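Local coordinates for glycoside hydrolase family protein (Novosphingobium sp. PP1Y, PDB 6Q2F) that probably hydrolyses terminal alpha-L-rhamnose residues from glycosides, as an alpha-L-rhamnosidase of a glycoside hydrolase family, at residues Ile130-Trp143 / Arg473-Asp485. Residues are numbered along the deposited sequence; the frame is centred on the assembly and turned at random.
Sequences IAASPGWSETGGPW and REYLEHYIGMYKD
Y475 and Y479, one helical turn apart, reach from helix 469-487 to the end of strand 127-131 and the loop after it. Both hydroxyls donate to backbone carbonyls. Y479 OH lies 2.6 Å from A131 O and approaches from above the carbonyl plane. Y475 OH is also 2.6 Å from its acceptor, A132 O, but lies in the carbonyl plane on a lone pair. With CG anti to the backbone N (chi1 165° in Y475, 178° in Y479), both rings extend off the helix and bring the hydroxyls to these carbonyls. This is the tight, buried side. T139 packs its CB 3.4 Å from Y475 CE2, while its OG1 bonds to K466 and H565. I130 CD1 sits over the face of the Y483 ring, 3.7 Å from its centroid. Strand 127-131 runs parallel to strands 85-91 and 497-502 in a closed ring of eight parallel strands, a (beta/alpha)8-like barrel, and the helix covers it from outside. Further along the loop, W136 touches D503, a ligand of the bound sodium ion. The other side opens to solvent, though W143 is still closely packed there. The exposed H478 overlies its five-membered ring obliquely, with planes at 34°. M482, a selenomethionine, sets SE over the six-membered ring on the same face, 3.6 Å from its centroid, a Met-aromatic contact. At the edge, W143 NE1 donates to Y475 O at 3.2 Å, a bent bond to a carbonyl that also accepts from Y479 N. A leucine here has no N-H for Y475 O and no ring, and would probably leave H478 and the M482 selenium without their flat face.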
loop_
_atom_site.group_PDB
_atom_site.type_symbol
_atom_site.label_atom_id
_atom_site.label_comp_id
_atom_site.label_asym_id
_atom_site.label_seq_id
_atom_site.Cartn_x
_atom_site.Cartn_y
_atom_site.Cartn_z
ATOM N N ILE A 130 13.595 -9.375 -9.437
ATOM C CA ILE A 130 14.497 -8.447 -8.765
ATOM C C ILE A 130 13.759 -7.142 -8.544
ATOM O O ILE A 130 12.782 -6.834 -9.222
ATOM C CB ILE A 130 15.786 -8.199 -9.568
ATOM C CG1 ILE A 130 15.431 -7.624 -10.956
ATOM C CG2 ILE A 130 16.555 -9.485 -9.685
ATOM C CD1 ILE A 130 16.671 -7.186 -11.764
ATOM N N ALA A 131 14.241 -6.371 -7.573
ATOM C CA ALA A 131 13.715 -5.034 -7.373
ATOM C C ALA A 131 14.247 -4.102 -8.461
ATOM O O ALA A 131 15.227 -4.406 -9.147
ATOM C CB ALA A 131 14.108 -4.501 -5.998
ATOM N N ALA A 132 13.592 -2.949 -8.603
ATOM C CA ALA A 132 13.930 -1.985 -9.650
ATOM C C ALA A 132 15.099 -1.074 -9.272
ATOM O O ALA A 132 15.372 -0.112 -9.987
ATOM C CB ALA A 132 12.691 -1.152 -10.015
ATOM N N SER A 133 15.798 -1.351 -8.175
ATOM C CA SER A 133 16.943 -0.550 -7.763
ATOM C C SER A 133 17.794 -1.393 -6.825
ATOM O O SER A 133 17.290 -2.332 -6.205
ATOM C CB SER A 133 16.502 0.741 -7.052
ATOM O OG SER A 133 16.074 0.434 -5.722
ATOM N N PRO A 134 19.085 -1.095 -6.701
ATOM C CA PRO A 134 19.860 -1.707 -5.618
ATOM C C PRO A 134 19.143 -1.427 -4.308
ATOM O O PRO A 134 18.567 -0.345 -4.113
ATOM C CB PRO A 134 21.216 -0.999 -5.694
ATOM C CG PRO A 134 21.291 -0.485 -7.120
ATOM C CD PRO A 134 19.882 -0.148 -7.501
ATOM N N GLY A 135 19.161 -2.407 -3.410
ATOM C CA GLY A 135 18.316 -2.344 -2.231
ATOM C C GLY A 135 16.945 -2.862 -2.588
ATOM O O GLY A 135 16.829 -3.917 -3.207
ATOM N N TRP A 136 15.932 -2.115 -2.249
ATOM C CA TRP A 136 14.607 -2.539 -2.594
ATOM C C TRP A 136 13.732 -1.502 -3.191
ATOM O O TRP A 136 12.787 -1.834 -3.839
ATOM C CB TRP A 136 13.868 -3.157 -1.432
ATOM C CG TRP A 136 13.790 -2.393 -0.182
ATOM C CD1 TRP A 136 13.338 -1.147 -0.005
ATOM C CD2 TRP A 136 14.140 -2.873 1.095
ATOM N NE1 TRP A 136 13.388 -0.812 1.295
ATOM C CE2 TRP A 136 13.894 -1.860 1.996
ATOM C CE3 TRP A 136 14.667 -4.063 1.558
ATOM C CZ2 TRP A 136 14.122 -2.011 3.339
ATOM C CZ3 TRP A 136 14.896 -4.196 2.859
ATOM C CH2 TRP A 136 14.632 -3.185 3.742
ATOM N N SER A 137 14.062 -0.231 -3.073
ATOM C CA SER A 137 13.279 0.829 -3.687
ATOM C C SER A 137 14.070 2.128 -3.871
ATOM O O SER A 137 14.979 2.359 -3.168
ATOM C CB SER A 137 12.003 1.084 -2.912
ATOM O OG SER A 137 12.209 1.943 -1.857
ATOM N N GLU A 138 13.723 2.973 -4.827
ATOM C CA GLU A 138 12.659 2.779 -5.780
ATOM C C GLU A 138 13.307 2.563 -7.134
ATOM O O GLU A 138 13.349 1.480 -7.617
ATOM C CB GLU A 138 11.766 3.996 -5.825
ATOM C CG GLU A 138 10.687 3.951 -6.889
ATOM C CD GLU A 138 9.649 2.891 -6.631
ATOM O OE1 GLU A 138 9.001 2.465 -7.558
ATOM O OE2 GLU A 138 9.513 2.474 -5.495
ATOM N N THR A 139 13.822 3.625 -7.720
ATOM C CA THR A 139 14.524 3.601 -8.985
ATOM C C THR A 139 15.592 4.658 -8.890
ATOM O O THR A 139 15.419 5.770 -9.278
ATOM C CB THR A 139 13.619 3.825 -10.211
ATOM O OG1 THR A 139 12.698 4.863 -9.960
ATOM C CG2 THR A 139 12.883 2.604 -10.566
ATOM N N GLY A 140 16.715 4.264 -8.342
ATOM C CA GLY A 140 17.807 5.173 -8.066
ATOM C C GLY A 140 19.109 4.402 -7.964
ATOM O O GLY A 140 19.136 3.210 -7.625
ATOM N N GLY A 141 20.196 5.106 -8.273
ATOM C CA GLY A 141 21.525 4.554 -8.184
ATOM C C GLY A 141 22.537 5.568 -8.677
ATOM O O GLY A 141 22.178 6.603 -9.245
ATOM N N PRO A 142 23.831 5.305 -8.459
ATOM C CA PRO A 142 24.841 6.315 -8.809
ATOM C C PRO A 142 24.964 6.568 -10.300
ATOM O O PRO A 142 25.666 7.504 -10.681
ATOM C CB PRO A 142 26.153 5.744 -8.239
ATOM C CG PRO A 142 25.904 4.304 -8.080
ATOM C CD PRO A 142 24.418 4.127 -7.811
ATOM N N TRP A 143 24.333 5.772 -11.154
ATOM C CA TRP A 143 24.380 6.081 -12.578
ATOM C C TRP A 143 23.336 7.121 -12.976
ATOM O O TRP A 143 23.217 7.465 -14.162
ATOM C CB TRP A 143 24.230 4.785 -13.391
ATOM C CG TRP A 143 23.031 3.955 -13.063
ATOM C CD1 TRP A 143 21.837 3.968 -13.719
ATOM C CD2 TRP A 143 22.911 2.949 -12.040
ATOM N NE1 TRP A 143 20.982 3.049 -13.172
ATOM C CE2 TRP A 143 21.611 2.416 -12.132
ATOM C CE3 TRP A 143 23.774 2.462 -11.052
ATOM C CZ2 TRP A 143 21.143 1.427 -11.267
ATOM C CZ3 TRP A 143 23.314 1.482 -10.193
ATOM C CH2 TRP A 143 22.012 0.961 -10.316
ATOM N N ARG A 473 13.922 5.886 -18.370
ATOM C CA ARG A 473 14.333 4.840 -19.302
ATOM C C ARG A 473 15.834 4.614 -19.261
ATOM O O ARG A 473 16.297 3.468 -19.285
ATOM C CB ARG A 473 13.906 5.204 -20.721
ATOM C CG ARG A 473 14.432 4.253 -21.793
ATOM C CD ARG A 473 13.845 4.630 -23.174
ATOM N NE ARG A 473 12.445 4.238 -23.294
ATOM C CZ ARG A 473 12.056 3.021 -23.655
ATOM N NH1 ARG A 473 12.965 2.088 -23.928
ATOM N NH2 ARG A 473 10.771 2.746 -23.768
ATOM N N GLU A 474 16.612 5.699 -19.232
ATOM C CA GLU A 474 18.061 5.567 -19.137
ATOM C C GLU A 474 18.445 4.896 -17.830
ATOM O O GLU A 474 19.290 4.000 -17.807
ATOM C CB GLU A 474 18.746 6.935 -19.243
ATOM C CG GLU A 474 18.644 7.616 -20.601
ATOM C CD GLU A 474 19.315 8.998 -20.606
ATOM O OE1 GLU A 474 20.078 9.289 -19.662
ATOM O OE2 GLU A 474 19.072 9.791 -21.544
ATOM N N TYR A 475 17.831 5.321 -16.726
ATOM C CA TYR A 475 18.072 4.646 -15.456
ATOM C C TYR A 475 17.841 3.141 -15.583
ATOM O O TYR A 475 18.709 2.337 -15.240
ATOM C CB TYR A 475 17.183 5.220 -14.347
ATOM C CG TYR A 475 17.188 4.287 -13.165
ATOM C CD1 TYR A 475 18.232 4.312 -12.247
ATOM C CD2 TYR A 475 16.184 3.333 -13.000
ATOM C CE1 TYR A 475 18.264 3.443 -11.195
ATOM C CE2 TYR A 475 16.219 2.440 -11.959
ATOM C CZ TYR A 475 17.250 2.508 -11.044
ATOM O OH TYR A 475 17.275 1.625 -10.001
ATOM N N LEU A 476 16.677 2.744 -16.104
ATOM C CA LEU A 476 16.281 1.338 -16.044
ATOM C C LEU A 476 16.998 0.497 -17.094
ATOM O O LEU A 476 17.320 -0.668 -16.838
ATOM C CB LEU A 476 14.747 1.206 -16.181
ATOM C CG LEU A 476 14.205 -0.153 -15.682
ATOM C CD1 LEU A 476 14.512 -0.371 -14.195
ATOM C CD2 LEU A 476 12.709 -0.383 -15.962
ATOM N N GLU A 477 17.255 1.053 -18.283
ATOM C CA GLU A 477 18.021 0.293 -19.266
ATOM C C GLU A 477 19.412 -0.013 -18.735
ATOM O O GLU A 477 19.908 -1.135 -18.886
ATOM C CB GLU A 477 18.097 1.039 -20.603
ATOM C CG GLU A 477 16.740 1.009 -21.346
ATOM C CD GLU A 477 16.756 1.723 -22.690
ATOM O OE1 GLU A 477 17.667 2.546 -22.934
ATOM O OE2 GLU A 477 15.839 1.449 -23.497
ATOM N N HIS A 478 20.039 0.961 -18.078
ATOM C CA HIS A 478 21.342 0.717 -17.478
ATOM C C HIS A 478 21.231 -0.334 -16.385
ATOM O O HIS A 478 22.050 -1.256 -16.309
ATOM C CB HIS A 478 21.914 2.013 -16.903
ATOM C CG HIS A 478 23.305 1.861 -16.381
ATOM N ND1 HIS A 478 23.578 1.490 -15.080
ATOM C CD2 HIS A 478 24.501 1.981 -16.998
ATOM C CE1 HIS A 478 24.886 1.408 -14.917
ATOM N NE2 HIS A 478 25.469 1.703 -16.065
ATOM N N TYR A 479 20.207 -0.217 -15.535
ATOM C CA TYR A 479 20.072 -1.139 -14.415
ATOM C C TYR A 479 19.894 -2.562 -14.915
ATOM O O TYR A 479 20.550 -3.493 -14.434
ATOM C CB TYR A 479 18.886 -0.723 -13.558
ATOM C CG TYR A 479 18.616 -1.631 -12.381
ATOM C CD1 TYR A 479 19.496 -1.698 -11.312
ATOM C CD2 TYR A 479 17.459 -2.394 -12.322
ATOM C CE1 TYR A 479 19.230 -2.509 -10.210
ATOM C CE2 TYR A 479 17.177 -3.214 -11.227
ATOM C CZ TYR A 479 18.075 -3.267 -10.173
ATOM O OH TYR A 479 17.805 -4.077 -9.099
ATOM N N ILE A 480 19.011 -2.744 -15.899
ATOM C CA ILE A 480 18.800 -4.065 -16.477
ATOM C C ILE A 480 20.087 -4.583 -17.114
ATOM O O ILE A 480 20.418 -5.771 -16.998
ATOM C CB ILE A 480 17.627 -4.005 -17.467
ATOM C CG1 ILE A 480 16.325 -3.815 -16.674
ATOM C CG2 ILE A 480 17.573 -5.270 -18.339
ATOM C CD1 ILE A 480 15.079 -3.632 -17.529
ATOM N N GLY A 481 20.851 -3.690 -17.756
ATOM C CA GLY A 481 22.163 -4.072 -18.274
ATOM C C GLY A 481 23.086 -4.656 -17.215
ATOM O O GLY A 481 23.828 -5.600 -17.485
HETATM N N MSE A 482 23.074 -4.098 -16.013
HETATM C CA MSE A 482 23.893 -4.637 -14.941
HETATM C C MSE A 482 23.508 -6.075 -14.614
HETATM O O MSE A 482 24.384 -6.904 -14.378
HETATM C CB MSE A 482 23.768 -3.774 -13.676
HETATM C CG MSE A 482 24.453 -2.403 -13.791
HETATM SE SE MSE A 482 23.767 -1.145 -12.475
HETATM C CE MSE A 482 23.570 -2.369 -10.949
ATOM N N TYR A 483 22.198 -6.381 -14.628
ATOM C CA TYR A 483 21.769 -7.738 -14.296
ATOM C C TYR A 483 21.978 -8.706 -15.450
ATOM O O TYR A 483 22.247 -9.889 -15.214
ATOM C CB TYR A 483 20.309 -7.740 -13.829
ATOM C CG TYR A 483 20.261 -7.463 -12.354
ATOM C CD1 TYR A 483 20.366 -8.496 -11.435
ATOM C CD2 TYR A 483 20.227 -6.158 -11.872
ATOM C CE1 TYR A 483 20.375 -8.245 -10.077
ATOM C CE2 TYR A 483 20.239 -5.903 -10.517
ATOM C CZ TYR A 483 20.318 -6.958 -9.618
ATOM O OH TYR A 483 20.328 -6.717 -8.271
ATOM N N LYS A 484 21.889 -8.224 -16.693
ATOM C CA LYS A 484 22.286 -9.057 -17.826
ATOM C C LYS A 484 23.770 -9.380 -17.781
ATOM O O LYS A 484 24.188 -10.474 -18.184
ATOM C CB LYS A 484 21.932 -8.357 -19.140
ATOM C CG LYS A 484 20.440 -8.417 -19.458
ATOM C CD LYS A 484 20.033 -7.324 -20.398
ATOM C CE LYS A 484 20.286 -7.660 -21.848
ATOM N NZ LYS A 484 19.307 -6.895 -22.728
ATOM N N ASP A 485 24.587 -8.443 -17.321
ATOM C CA ASP A 485 25.991 -8.769 -17.145
ATOM C C ASP A 485 26.177 -9.743 -15.988
ATOM O O ASP A 485 26.918 -10.728 -16.107
ATOM C CB ASP A 485 26.793 -7.495 -16.937
ATOM C CG ASP A 485 28.173 -7.775 -16.404
ATOM O OD1 ASP A 485 29.038 -8.197 -17.201
ATOM O OD2 ASP A 485 28.388 -7.560 -15.192
#